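Local coordinates for CDA peptide synthetase I (Streptomyces coelicolor, PDB 5DUA), which belongs to the condensation-domain family of non-ribosomal peptide synthetases, within the clan of CoA-dependent acyltransferases, at residues Ser14-Val19 with Pro306-Asn311; Val289-Val294 with Ser310-Leu315; Ala240-Ser245 with Gly411-Tyr416. The protein carries 1 engineered substitution. All coordinates share one frame; numbering follows the deposited sequence.

Interaction 1. Residues Ser14-Val19 with Pro306-Asn311; sequences SAQHCV and PGMVSN. Engineered in segment 14-19: C18 (natural residue Glu). With 5FQ (N-pentyl-L-alaninamide), chain E.
Lining the ligand site, A15, Q16 and V19 on the first turns of helix 14-25 pack against M308 and its neighbours in the loop before strand 311-318. The methyl CB of A15 lies between two backbone carbonyls, 3.5 Å from M308 O and 3.4 Å from S310 O. M308 reaches with its thioether across the helix surface: CG is anti to the backbone N and the chain bends at chi2 (49°). Its methyl CE thereby reaches A15 CB at 3.9 Å and V19 CG2 at 3.8 Å. Q16 slides past M308 in the opposite direction, with CG 3.5 Å from M308 O, while its amide is held by T13 N and I159 O. No direct hydrogen bond joins the segments. A water accepts a hydrogen bond from A15 N and donates a weak one to V309 O. The engineered C18 (Glu in the natural protein) is covalently joined to N-pentyl-L-alaninamide, SG to C01 at 1.8 Å, and V19 CG2 flanks C02 at 3.7 Å. H158 bonds the same ligand and touches M308, and D162 OD2 accepts from V309 N. Both belong to the HHxxxDG motif, consistent with a wall of the condensation-domain centre.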
ATOM      1  N   SER B  14      -1.371  10.626 -12.099  1.00 19.97           N
ATOM      2  CA  SER B  14      -1.717  11.632 -11.092  1.00 21.17           C
ATOM      3  C   SER B  14      -1.035  11.354  -9.764  1.00 24.12           C
ATOM      4  O   SER B  14      -0.436  12.253  -9.178  1.00 18.38           O
ATOM      5  CB  SER B  14      -3.226  11.699 -10.881  1.00 19.87           C
ATOM      6  OG  SER B  14      -3.866  12.258 -12.007  1.00 31.65           O
ATOM      7  N   ALA B  15      -1.108  10.111  -9.298  1.00 19.40           N
ATOM      8  CA  ALA B  15      -0.498   9.747  -8.023  1.00 14.77           C
ATOM      9  C   ALA B  15       1.019   9.942  -8.069  1.00 12.59           C
ATOM     10  O   ALA B  15       1.642  10.386  -7.088  1.00 15.82           O
ATOM     11  CB  ALA B  15      -0.842   8.297  -7.659  1.00 15.13           C
ATOM     12  N   GLN B  16       1.623   9.599  -9.193  1.00 17.87           N
ATOM     13  CA  GLN B  16       3.061   9.786  -9.340  1.00 15.92           C
ATOM     14  C   GLN B  16       3.436  11.269  -9.333  1.00 16.53           C
ATOM     15  O   GLN B  16       4.443  11.647  -8.731  1.00 14.61           O
ATOM     16  CB  GLN B  16       3.567   9.137 -10.616  1.00 15.40           C
ATOM     17  CG  GLN B  16       3.595   7.607 -10.576  1.00 14.94           C
ATOM     18  CD  GLN B  16       4.034   6.997 -11.898  1.00 15.12           C
ATOM     19  OE1 GLN B  16       3.544   7.373 -12.970  1.00 18.35           O
ATOM     20  NE2 GLN B  16       4.976   6.059 -11.831  1.00 18.03           N
ATOM     21  N   HIS B  17       2.652  12.106 -10.015  1.00 16.82           N
ATOM     22  CA  HIS B  17       2.862  13.558  -9.931  1.00 22.12           C
ATOM     23  C   HIS B  17       2.799  14.022  -8.483  1.00 17.82           C
ATOM     24  O   HIS B  17       3.531  14.916  -8.068  1.00 18.62           O
ATOM     25  CB  HIS B  17       1.816  14.328 -10.750  1.00 22.90           C
ATOM     26  CG  HIS B  17       2.157  14.464 -12.198  1.00 29.35           C
ATOM     27  ND1 HIS B  17       3.297  15.098 -12.635  1.00 25.60           N
ATOM     28  CD2 HIS B  17       1.491  14.071 -13.312  1.00 29.06           C
ATOM     29  CE1 HIS B  17       3.334  15.071 -13.957  1.00 24.29           C
ATOM     30  NE2 HIS B  17       2.250  14.455 -14.390  1.00 30.99           N
ATOM     31  N   CYS B  18       1.908  13.420  -7.712  1.00 18.15           N
ATOM     32  CA  CYS B  18       1.687  13.865  -6.346  1.00 15.82           C
ATOM     33  C   CYS B  18       2.906  13.511  -5.497  1.00 19.40           C
ATOM     34  O   CYS B  18       3.405  14.329  -4.730  1.00 16.57           O
ATOM     35  CB  CYS B  18       0.409  13.234  -5.800  1.00 19.31           C
ATOM     36  SG  CYS B  18      -0.020  13.662  -4.117  1.00 26.75           S
ATOM     37  N   VAL B  19       3.402  12.292  -5.668  1.00 16.46           N
ATOM     38  CA  VAL B  19       4.574  11.823  -4.952  1.00 19.29           C
ATOM     39  C   VAL B  19       5.812  12.630  -5.362  1.00 15.37           C
ATOM     40  O   VAL B  19       6.628  12.989  -4.525  1.00 19.85           O
ATOM     41  CB  VAL B  19       4.822  10.315  -5.220  1.00 13.54           C
ATOM     42  CG1 VAL B  19       6.158   9.886  -4.648  1.00 18.38           C
ATOM     43  CG2 VAL B  19       3.706   9.484  -4.622  1.00 19.05           C
ATOM     44  N   PRO B 306       1.680  -2.778 -13.265  1.00 20.18           N
ATOM     45  CA  PRO B 306       2.421  -2.347 -12.079  1.00 19.54           C
ATOM     46  C   PRO B 306       2.767  -0.869 -12.167  1.00 18.31           C
ATOM     47  O   PRO B 306       3.103  -0.358 -13.244  1.00 17.77           O
ATOM     48  CB  PRO B 306       3.675  -3.241 -12.094  1.00 20.69           C
ATOM     49  CG  PRO B 306       3.221  -4.483 -12.771  1.00 21.47           C
ATOM     50  CD  PRO B 306       2.323  -3.948 -13.891  1.00 17.51           C
ATOM     51  N   GLY B 307       2.616  -0.172 -11.053  1.00 14.07           N
ATOM     52  CA  GLY B 307       2.841   1.255 -11.033  1.00 15.83           C
ATOM     53  C   GLY B 307       2.309   1.875  -9.771  1.00 13.79           C
ATOM     54  O   GLY B 307       2.165   1.201  -8.757  1.00 12.80           O
ATOM     55  N   MET B 308       2.058   3.180  -9.832  1.00 15.38           N
ATOM     56  CA  MET B 308       1.570   3.935  -8.692  1.00 19.86           C
ATOM     57  C   MET B 308       0.426   4.825  -9.124  1.00 14.09           C
ATOM     58  O   MET B 308       0.645   5.884  -9.747  1.00 17.77           O
ATOM     59  CB  MET B 308       2.700   4.766  -8.092  1.00 17.77           C
ATOM     60  CG  MET B 308       2.246   5.876  -7.156  1.00 15.22           C
ATOM     61  SD  MET B 308       1.071   5.314  -5.920  1.00 19.37           S
ATOM     62  CE  MET B 308       1.156   6.652  -4.735  1.00 34.99           C
ATOM     63  N   VAL B 309      -0.794   4.401  -8.804  1.00 14.98           N
ATOM     64  CA  VAL B 309      -1.995   5.117  -9.228  1.00 17.70           C
ATOM     65  C   VAL B 309      -3.002   5.250  -8.119  1.00 17.83           C
ATOM     66  O   VAL B 309      -4.073   5.804  -8.343  1.00 21.22           O
ATOM     67  CB  VAL B 309      -2.724   4.427 -10.426  1.00 27.38           C
ATOM     68  CG1 VAL B 309      -2.057   4.768 -11.756  1.00 28.99           C
ATOM     69  CG2 VAL B 309      -2.807   2.945 -10.228  1.00 20.34           C
ATOM     70  N   SER B 310      -2.672   4.750  -6.928  1.00 16.06           N
ATOM     71  CA  SER B 310      -3.620   4.762  -5.822  1.00 20.81           C
ATOM     72  C   SER B 310      -4.036   6.183  -5.408  1.00 15.58           C
ATOM     73  O   SER B 310      -3.317   7.169  -5.602  1.00 18.60           O
ATOM     74  CB  SER B 310      -3.055   4.024  -4.618  1.00 20.60           C
ATOM     75  OG  SER B 310      -1.764   4.501  -4.301  1.00 32.18           O
ATOM     76  N   ASN B 311      -5.226   6.241  -4.833  1.00 17.83           N
ATOM     77  CA  ASN B 311      -5.878   7.479  -4.481  1.00 17.31           C
ATOM     78  C   ASN B 311      -6.346   7.317  -3.057  1.00 23.51           C
ATOM     79  O   ASN B 311      -6.615   6.195  -2.630  1.00 23.27           O
ATOM     80  CB  ASN B 311      -7.035   7.737  -5.447  1.00 24.15           C
ATOM     81  CG  ASN B 311      -7.608   9.136  -5.345  1.00 23.99           C
ATOM     82  OD1 ASN B 311      -6.962  10.075  -4.857  1.00 21.98           O
ATOM     83  ND2 ASN B 311      -8.833   9.288  -5.834  1.00 20.93           N
TER
HETATM   84  C01 5FQ E 502       0.809  12.658  -2.906  1.00 29.31           C
HETATM   85  C02 5FQ E 502       0.753  11.179  -3.249  1.00 49.11           C
HETATM   86  C03 5FQ E 502      -0.561  10.498  -2.856  1.00 39.69           C
HETATM   87  C04 5FQ E 502      -0.558   9.973  -1.416  1.00 51.78           C
HETATM   88  C05 5FQ E 502       0.398   8.796  -1.205  1.00 57.51           C
HETATM   89  N06 5FQ E 502      -0.272   7.519  -0.969  1.00 58.11           N
HETATM   90  C07 5FQ E 502       0.016   6.713   0.065  1.00 55.92           C
HETATM   91  O08 5FQ E 502       0.843   6.999   0.922  1.00 51.24           O
HETATM   92  C09 5FQ E 502      -0.734   5.406   0.153  1.00 46.80           C
HETATM   93  C10 5FQ E 502      -1.949   5.552   1.064  1.00 46.34           C
HETATM   94  N11 5FQ E 502       0.134   4.353   0.721  1.00 33.04           N
HETATM   95  O   HOH W   1      -2.990   8.170 -10.433  1.00 17.16           O

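Interaction 2. Residues Val289-Val294 with Ser310-Leu315; sequences VVSVPV and SNRLPL. With 5FQ (N-pentyl-L-alaninamide), chain E.
V290, V292 and V294 pair with L315, L313 and N311 through six backbone hydrogen bonds, and the antiparallel strand segments are twisted to 150° between their directions. Both bonds of the central pair are nearly straight: V292 N to L313 O at 2.8 Å (171°), L313 N to V292 O at 2.9 Å. P293 and P314, which have no N-H to offer, both fall in non-hydrogen-bonded pairs, with R312 and S291 respectively, and therefore cost this strand pair no bond. The face carrying V290, V292, V294, N311, L313 and L315 is mostly aliphatic. With CG1 of V290 anti to the carbonyl carbon (chi1 -66°), CG2 sits between the backbone N and that carbon and meets L315 CB at 3.8 Å. L315 CD2 reaches on across the strands to V292 CG2 at 4.0 Å. V294 and N311 lie side by side, CG2 to CB 3.8 Å, while the N311 amide is bonded by F345 O and G347 N. On the other face the R312 methylenes run over S291, CD to CB 3.6 Å. The R312 chain then bends at chi3 and brings the guanidinium obliquely to N-pentyl-L-alaninamide, NH2 to C04 3.4 Å; T363 OG1 accepts from NH1. S291 OG bonds G361 N and the S291 backbone bonds P362 and V364, joining the strand pair to the start of strand 363-366. Helix 267-283 covers V290 and L315, helix 325-341 covers L313 and L315, and W217 of helix 208-221 touches both L313 and P314, with F221 also on P314.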
ATOM      1  N   VAL B 289     -14.224  11.620  10.438  1.00 27.24           N
ATOM      2  CA  VAL B 289     -13.645  11.453   9.114  1.00 23.60           C
ATOM      3  C   VAL B 289     -12.554  10.388   9.156  1.00 25.71           C
ATOM      4  O   VAL B 289     -11.676  10.414  10.017  1.00 23.83           O
ATOM      5  CB  VAL B 289     -13.070  12.765   8.570  1.00 26.43           C
ATOM      6  CG1 VAL B 289     -12.380  12.528   7.239  1.00 24.21           C
ATOM      7  CG2 VAL B 289     -14.179  13.818   8.423  1.00 28.21           C
ATOM      8  N   VAL B 290     -12.636   9.445   8.224  1.00 29.98           N
ATOM      9  CA  VAL B 290     -11.557   8.493   7.987  1.00 24.02           C
ATOM     10  C   VAL B 290     -11.225   8.509   6.504  1.00 25.53           C
ATOM     11  O   VAL B 290     -12.092   8.742   5.668  1.00 32.80           O
ATOM     12  CB  VAL B 290     -11.925   7.075   8.449  1.00 29.78           C
ATOM     13  CG1 VAL B 290     -12.091   7.043   9.966  1.00 37.11           C
ATOM     14  CG2 VAL B 290     -13.180   6.592   7.777  1.00 34.71           C
ATOM     15  N   SER B 291      -9.960   8.300   6.174  1.00 18.70           N
ATOM     16  CA  SER B 291      -9.556   8.289   4.778  1.00 19.89           C
ATOM     17  C   SER B 291      -9.421   6.845   4.296  1.00 24.14           C
ATOM     18  O   SER B 291      -8.925   5.981   5.017  1.00 21.71           O
ATOM     19  CB  SER B 291      -8.261   9.068   4.597  1.00 31.35           C
ATOM     20  OG  SER B 291      -8.446  10.401   5.041  1.00 35.82           O
ATOM     21  N   VAL B 292      -9.902   6.606   3.082  1.00 18.67           N
ATOM     22  CA  VAL B 292      -9.926   5.279   2.489  1.00 23.51           C
ATOM     23  C   VAL B 292      -9.093   5.267   1.220  1.00 15.56           C
ATOM     24  O   VAL B 292      -9.311   6.080   0.325  1.00 20.26           O
ATOM     25  CB  VAL B 292     -11.371   4.846   2.169  1.00 28.19           C
ATOM     26  CG1 VAL B 292     -11.395   3.569   1.379  1.00 35.46           C
ATOM     27  CG2 VAL B 292     -12.147   4.668   3.462  1.00 36.31           C
ATOM     28  N   PRO B 293      -8.132   4.337   1.125  1.00 18.69           N
ATOM     29  CA  PRO B 293      -7.452   4.233  -0.167  1.00 26.54           C
ATOM     30  C   PRO B 293      -8.318   3.476  -1.174  1.00 24.55           C
ATOM     31  O   PRO B 293      -9.046   2.554  -0.801  1.00 30.55           O
ATOM     32  CB  PRO B 293      -6.168   3.458   0.167  1.00 26.23           C
ATOM     33  CG  PRO B 293      -6.335   2.961   1.605  1.00 26.46           C
ATOM     34  CD  PRO B 293      -7.736   3.244   2.023  1.00 20.09           C
ATOM     35  N   VAL B 294      -8.288   3.904  -2.427  1.00 15.83           N
ATOM     36  CA  VAL B 294      -8.821   3.108  -3.534  1.00 17.64           C
ATOM     37  C   VAL B 294      -7.681   2.948  -4.535  1.00 26.01           C
ATOM     38  O   VAL B 294      -6.724   3.731  -4.522  1.00 18.46           O
ATOM     39  CB  VAL B 294     -10.051   3.749  -4.184  1.00 23.69           C
ATOM     40  CG1 VAL B 294     -11.219   3.787  -3.203  1.00 21.47           C
ATOM     41  CG2 VAL B 294      -9.719   5.146  -4.661  1.00 21.47           C
ATOM     42  N   SER B 310      -2.672   4.750  -6.928  1.00 16.06           N
ATOM     43  CA  SER B 310      -3.620   4.762  -5.822  1.00 20.81           C
ATOM     44  C   SER B 310      -4.036   6.183  -5.408  1.00 15.58           C
ATOM     45  O   SER B 310      -3.317   7.169  -5.602  1.00 18.60           O
ATOM     46  CB  SER B 310      -3.055   4.024  -4.618  1.00 20.60           C
ATOM     47  OG  SER B 310      -1.764   4.501  -4.301  1.00 32.18           O
ATOM     48  N   ASN B 311      -5.226   6.241  -4.833  1.00 17.83           N
ATOM     49  CA  ASN B 311      -5.878   7.479  -4.481  1.00 17.31           C
ATOM     50  C   ASN B 311      -6.346   7.317  -3.057  1.00 23.51           C
ATOM     51  O   ASN B 311      -6.615   6.195  -2.630  1.00 23.27           O
ATOM     52  CB  ASN B 311      -7.035   7.737  -5.447  1.00 24.15           C
ATOM     53  CG  ASN B 311      -7.608   9.136  -5.345  1.00 23.99           C
ATOM     54  OD1 ASN B 311      -6.962  10.075  -4.857  1.00 21.98           O
ATOM     55  ND2 ASN B 311      -8.833   9.288  -5.834  1.00 20.93           N
ATOM     56  N   ARG B 312      -6.388   8.410  -2.308  1.00 18.00           N
ATOM     57  CA  ARG B 312      -6.938   8.379  -0.963  1.00 20.24           C
ATOM     58  C   ARG B 312      -8.092   9.368  -0.862  1.00 25.63           C
ATOM     59  O   ARG B 312      -7.951  10.509  -1.265  1.00 21.17           O
ATOM     60  CB  ARG B 312      -5.862   8.706   0.073  1.00 19.71           C
ATOM     61  CG  ARG B 312      -6.406   8.726   1.500  1.00 34.96           C
ATOM     62  CD  ARG B 312      -5.313   8.906   2.536  1.00 45.46           C
ATOM     63  NE  ARG B 312      -4.171   9.638   2.001  1.00 46.12           N
ATOM     64  CZ  ARG B 312      -2.898   9.379   2.293  1.00 58.24           C
ATOM     65  NH1 ARG B 312      -2.578   8.392   3.131  1.00 49.34           N
ATOM     66  NH2 ARG B 312      -1.938  10.117   1.742  1.00 41.37           N
ATOM     67  N   LEU B 313      -9.229   8.933  -0.326  1.00 20.43           N
ATOM     68  CA  LEU B 313     -10.399   9.798  -0.282  1.00 22.70           C
ATOM     69  C   LEU B 313     -11.040   9.843   1.098  1.00 20.51           C
ATOM     70  O   LEU B 313     -11.082   8.845   1.820  1.00 23.65           O
ATOM     71  CB  LEU B 313     -11.411   9.352  -1.333  1.00 16.14           C
ATOM     72  CG  LEU B 313     -11.042   9.755  -2.760  1.00 16.66           C
ATOM     73  CD1 LEU B 313     -11.967   9.087  -3.756  1.00 26.09           C
ATOM     74  CD2 LEU B 313     -11.053  11.249  -2.936  1.00 22.75           C
ATOM     75  N   PRO B 314     -11.530  11.023   1.486  1.00 22.11           N
ATOM     76  CA  PRO B 314     -12.082  11.147   2.833  1.00 23.31           C
ATOM     77  C   PRO B 314     -13.476  10.560   2.913  1.00 20.42           C
ATOM     78  O   PRO B 314     -14.283  10.711   1.998  1.00 24.22           O
ATOM     79  CB  PRO B 314     -12.105  12.653   3.054  1.00 23.55           C
ATOM     80  CG  PRO B 314     -12.363  13.191   1.697  1.00 26.03           C
ATOM     81  CD  PRO B 314     -11.605  12.294   0.750  1.00 21.94           C
ATOM     82  N   LEU B 315     -13.739   9.901   4.023  1.00 19.59           N
ATOM     83  CA  LEU B 315     -15.030   9.310   4.297  1.00 19.68           C
ATOM     84  C   LEU B 315     -15.628  10.017   5.505  1.00 26.68           C
ATOM     85  O   LEU B 315     -15.179   9.814   6.635  1.00 23.35           O
ATOM     86  CB  LEU B 315     -14.870   7.812   4.547  1.00 32.05           C
ATOM     87  CG  LEU B 315     -16.090   6.926   4.397  1.00 30.39           C
ATOM     88  CD1 LEU B 315     -16.561   6.912   2.949  1.00 27.70           C
ATOM     89  CD2 LEU B 315     -15.747   5.528   4.863  1.00 26.68           C
TER
HETATM   90  C01 5FQ E 502       0.809  12.658  -2.906  1.00 29.31           C
HETATM   91  C02 5FQ E 502       0.753  11.179  -3.249  1.00 49.11           C
HETATM   92  C03 5FQ E 502      -0.561  10.498  -2.856  1.00 39.69           C
HETATM   93  C04 5FQ E 502      -0.558   9.973  -1.416  1.00 51.78           C
HETATM   94  C05 5FQ E 502       0.398   8.796  -1.205  1.00 57.51           C
HETATM   95  N06 5FQ E 502      -0.272   7.519  -0.969  1.00 58.11           N
HETATM   96  C07 5FQ E 502       0.016   6.713   0.065  1.00 55.92           C
HETATM   97  O08 5FQ E 502       0.843   6.999   0.922  1.00 51.24           O
HETATM   98  C09 5FQ E 502      -0.734   5.406   0.153  1.00 46.80           C
HETATM   99  C10 5FQ E 502      -1.949   5.552   1.064  1.00 46.34           C
HETATM  100  N11 5FQ E 502       0.134   4.353   0.721  1.00 33.04           N

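Interaction 3. Residues Ala240-Ser245 with Gly411-Tyr416; sequences APTVRS and GNPQVY
Two backbone hydrogen bonds hold T242 and G411 together as a single antiparallel hydrogen-bonded pair. T242 N donates a hydrogen bond to G411 O at 2.8 Å, and in return G411 N donates to T242 O at 2.8 Å, the straighter of the two at 172° against 152°. Just before the pair, P241 CA comes to 3.3 Å from G411 O, so that oxygen is met by both the T242 N-H and the neighbouring proline.

The remaining contacts across the segments are van der Waals. P241 CB lies against the backbone of G411, 3.6 Å from its N. T242 has OG1 beside its own backbone N (chi1 -58°), where it meets P413 CB at 3.6 Å. The other end of the P413 ring, CD, rests 3.5 Å from A240 O, so the proline bridges the last part of the incoming loop and the first residue of the strand.

Polar bonds within 411-416 shape the turn that presents P413. N412 OD1 accepts a hydrogen bond from Q414 N in the carbonyl plane, an Asx turn, and N412 O accepts from both V415 N and Y416 N. Y416 CD1 sits 3.9 Å from G411 CA, while its hydroxyl bonds D392 OD1. V415 CG1 lies over the rim of that ring.

Strand 242-248 is one of the two outermost strands of its four-stranded sheet, beside 404-411, and this pair closes the end of their pairing. H31 ND1 bonds A240 N and R126 NH1 bonds P241 O, tying the entry to 242-248 to distant parts of the chain. Helix 418-437 follows the turn and packs on R244 and Y416.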
ATOM      1  N   ALA B 240       7.577   9.191   7.527  1.00 18.49           N
ATOM      2  CA  ALA B 240       7.667   7.747   7.610  1.00 18.47           C
ATOM      3  C   ALA B 240       7.207   7.311   8.980  1.00 25.95           C
ATOM      4  O   ALA B 240       7.663   7.853   9.993  1.00 22.51           O
ATOM      5  CB  ALA B 240       9.094   7.279   7.363  1.00 25.55           C
ATOM      6  N   PRO B 241       6.293   6.338   9.028  1.00 23.35           N
ATOM      7  CA  PRO B 241       5.706   6.065  10.335  1.00 20.29           C
ATOM      8  C   PRO B 241       6.553   5.188  11.214  1.00 17.47           C
ATOM      9  O   PRO B 241       7.421   4.455  10.746  1.00 23.42           O
ATOM     10  CB  PRO B 241       4.401   5.353   9.987  1.00 16.89           C
ATOM     11  CG  PRO B 241       4.696   4.656   8.705  1.00 18.21           C
ATOM     12  CD  PRO B 241       5.612   5.596   7.951  1.00 22.57           C
ATOM     13  N   THR B 242       6.266   5.282  12.503  1.00 20.87           N
ATOM     14  CA  THR B 242       6.608   4.243  13.445  1.00 23.09           C
ATOM     15  C   THR B 242       5.502   3.195  13.326  1.00 19.33           C
ATOM     16  O   THR B 242       4.317   3.532  13.409  1.00 19.44           O
ATOM     17  CB  THR B 242       6.698   4.785  14.878  1.00 20.19           C
ATOM     18  OG1 THR B 242       7.681   5.831  14.937  1.00 30.94           O
ATOM     19  CG2 THR B 242       7.058   3.679  15.855  1.00 24.93           C
ATOM     20  N   VAL B 243       5.889   1.947  13.103  1.00 22.22           N
ATOM     21  CA  VAL B 243       4.934   0.887  12.789  1.00 20.96           C
ATOM     22  C   VAL B 243       4.892  -0.101  13.940  1.00 21.60           C
ATOM     23  O   VAL B 243       5.918  -0.651  14.322  1.00 22.68           O
ATOM     24  CB  VAL B 243       5.305   0.121  11.487  1.00 25.70           C
ATOM     25  CG1 VAL B 243       4.284  -0.999  11.203  1.00 23.31           C
ATOM     26  CG2 VAL B 243       5.406   1.072  10.317  1.00 20.29           C
ATOM     27  N   ARG B 244       3.706  -0.307  14.496  1.00 22.26           N
ATOM     28  CA  ARG B 244       3.502  -1.384  15.451  1.00 21.81           C
ATOM     29  C   ARG B 244       2.476  -2.365  14.910  1.00 24.26           C
ATOM     30  O   ARG B 244       1.374  -1.981  14.491  1.00 20.33           O
ATOM     31  CB  ARG B 244       3.077  -0.838  16.798  1.00 21.73           C
ATOM     32  CG  ARG B 244       4.194  -0.071  17.500  1.00 38.84           C
ATOM     33  CD  ARG B 244       5.416  -0.962  17.826  1.00 29.99           C
ATOM     34  NE  ARG B 244       6.501  -0.218  18.469  1.00 34.10           N
ATOM     35  CZ  ARG B 244       7.560   0.299  17.847  1.00 38.25           C
ATOM     36  NH1 ARG B 244       7.723   0.172  16.532  1.00 33.03           N
ATOM     37  NH2 ARG B 244       8.474   0.955  18.554  1.00 42.71           N
ATOM     38  N   SER B 245       2.868  -3.637  14.936  1.00 19.77           N
ATOM     39  CA  SER B 245       2.134  -4.702  14.266  1.00 22.53           C
ATOM     40  C   SER B 245       1.641  -5.740  15.261  1.00 25.73           C
ATOM     41  O   SER B 245       2.350  -6.107  16.198  1.00 23.29           O
ATOM     42  CB  SER B 245       3.023  -5.354  13.212  1.00 28.17           C
ATOM     43  OG  SER B 245       2.318  -6.325  12.471  1.00 28.33           O
ATOM     44  N   GLY B 411       2.172   5.217  12.799  1.00 24.90           N
ATOM     45  CA  GLY B 411       1.992   6.528  13.395  1.00 21.92           C
ATOM     46  C   GLY B 411       3.113   7.489  13.069  1.00 15.18           C
ATOM     47  O   GLY B 411       4.289   7.130  13.081  1.00 20.98           O
ATOM     48  N   ASN B 412       2.732   8.720  12.770  1.00 17.01           N
ATOM     49  CA  ASN B 412       3.677   9.824  12.694  1.00 19.18           C
ATOM     50  C   ASN B 412       4.456   9.871  14.010  1.00 23.90           C
ATOM     51  O   ASN B 412       3.853   9.911  15.078  1.00 21.60           O
ATOM     52  CB  ASN B 412       2.934  11.137  12.426  1.00 20.92           C
ATOM     53  CG  ASN B 412       3.873  12.325  12.234  1.00 21.31           C
ATOM     54  OD1 ASN B 412       4.714  12.607  13.087  1.00 26.00           O
ATOM     55  ND2 ASN B 412       3.735  13.019  11.108  1.00 24.53           N
ATOM     56  N   PRO B 413       5.797   9.819  13.942  1.00 20.92           N
ATOM     57  CA  PRO B 413       6.603   9.750  15.165  1.00 23.49           C
ATOM     58  C   PRO B 413       6.620  11.042  15.992  1.00 24.59           C
ATOM     59  O   PRO B 413       7.041  11.010  17.138  1.00 25.85           O
ATOM     60  CB  PRO B 413       8.000   9.437  14.639  1.00 27.27           C
ATOM     61  CG  PRO B 413       8.024   9.956  13.281  1.00 29.27           C
ATOM     62  CD  PRO B 413       6.641   9.782  12.736  1.00 27.05           C
ATOM     63  N   GLN B 414       6.169  12.151  15.422  1.00 23.05           N
ATOM     64  CA  GLN B 414       6.074  13.391  16.178  1.00 25.98           C
ATOM     65  C   GLN B 414       4.769  13.389  16.960  1.00 38.82           C
ATOM     66  O   GLN B 414       4.639  14.094  17.954  1.00 31.13           O
ATOM     67  CB  GLN B 414       6.170  14.600  15.252  1.00 26.47           C
ATOM     68  CG  GLN B 414       7.583  14.814  14.736  1.00 28.43           C
ATOM     69  CD  GLN B 414       7.680  15.927  13.716  1.00 48.01           C
ATOM     70  OE1 GLN B 414       6.730  16.683  13.509  1.00 53.63           O
ATOM     71  NE2 GLN B 414       8.833  16.030  13.070  1.00 44.72           N
ATOM     72  N   VAL B 415       3.823  12.560  16.521  1.00 25.61           N
ATOM     73  CA  VAL B 415       2.516  12.454  17.154  1.00 29.17           C
ATOM     74  C   VAL B 415       2.425  11.271  18.126  1.00 29.40           C
ATOM     75  O   VAL B 415       1.789  11.388  19.174  1.00 26.73           O
ATOM     76  CB  VAL B 415       1.404  12.334  16.081  1.00 27.06           C
ATOM     77  CG1 VAL B 415       0.024  12.273  16.726  1.00 35.28           C
ATOM     78  CG2 VAL B 415       1.484  13.511  15.116  1.00 32.56           C
ATOM     79  N   TYR B 416       3.063  10.146  17.791  1.00 22.22           N
ATOM     80  CA  TYR B 416       3.014   8.951  18.625  1.00 26.30           C
ATOM     81  C   TYR B 416       4.391   8.371  18.886  1.00 18.65           C
ATOM     82  O   TYR B 416       5.268   8.397  18.025  1.00 29.30           O
ATOM     83  CB  TYR B 416       2.158   7.832  17.980  1.00 24.85           C
ATOM     84  CG  TYR B 416       0.761   8.211  17.549  1.00 23.10           C
ATOM     85  CD1 TYR B 416       0.516   8.721  16.280  1.00 28.03           C
ATOM     86  CD2 TYR B 416      -0.317   8.026  18.399  1.00 26.54           C
ATOM     87  CE1 TYR B 416      -0.768   9.053  15.882  1.00 31.04           C
ATOM     88  CE2 TYR B 416      -1.600   8.354  18.013  1.00 26.26           C
ATOM     89  CZ  TYR B 416      -1.825   8.864  16.759  1.00 32.18           C
ATOM     90  OH  TYR B 416      -3.110   9.185  16.384  1.00 33.01           O
TER

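How the interactions relate
Interactions 1 and 2 run into each other along the chain: S310 ends the loop that packs on helix 14-25, and N311 starts the strand that pairs with 289-294. Their centres are about 14 Å apart, and both meet N-pentyl-L-alaninamide, one through C18 at its covalently bound end, the other through the R312 guanidinium further along. Interaction 3 stands apart, its centre about 23 Å from that of interaction 1 and 19 Å from that of interaction 2; between nearest atoms the separations are about 12 Å and about 10 Å. The side chain of P241 is nevertheless about 9 Å from the ligand. Along the sequence, 240-245 and 411-416 enclose all of interaction 2.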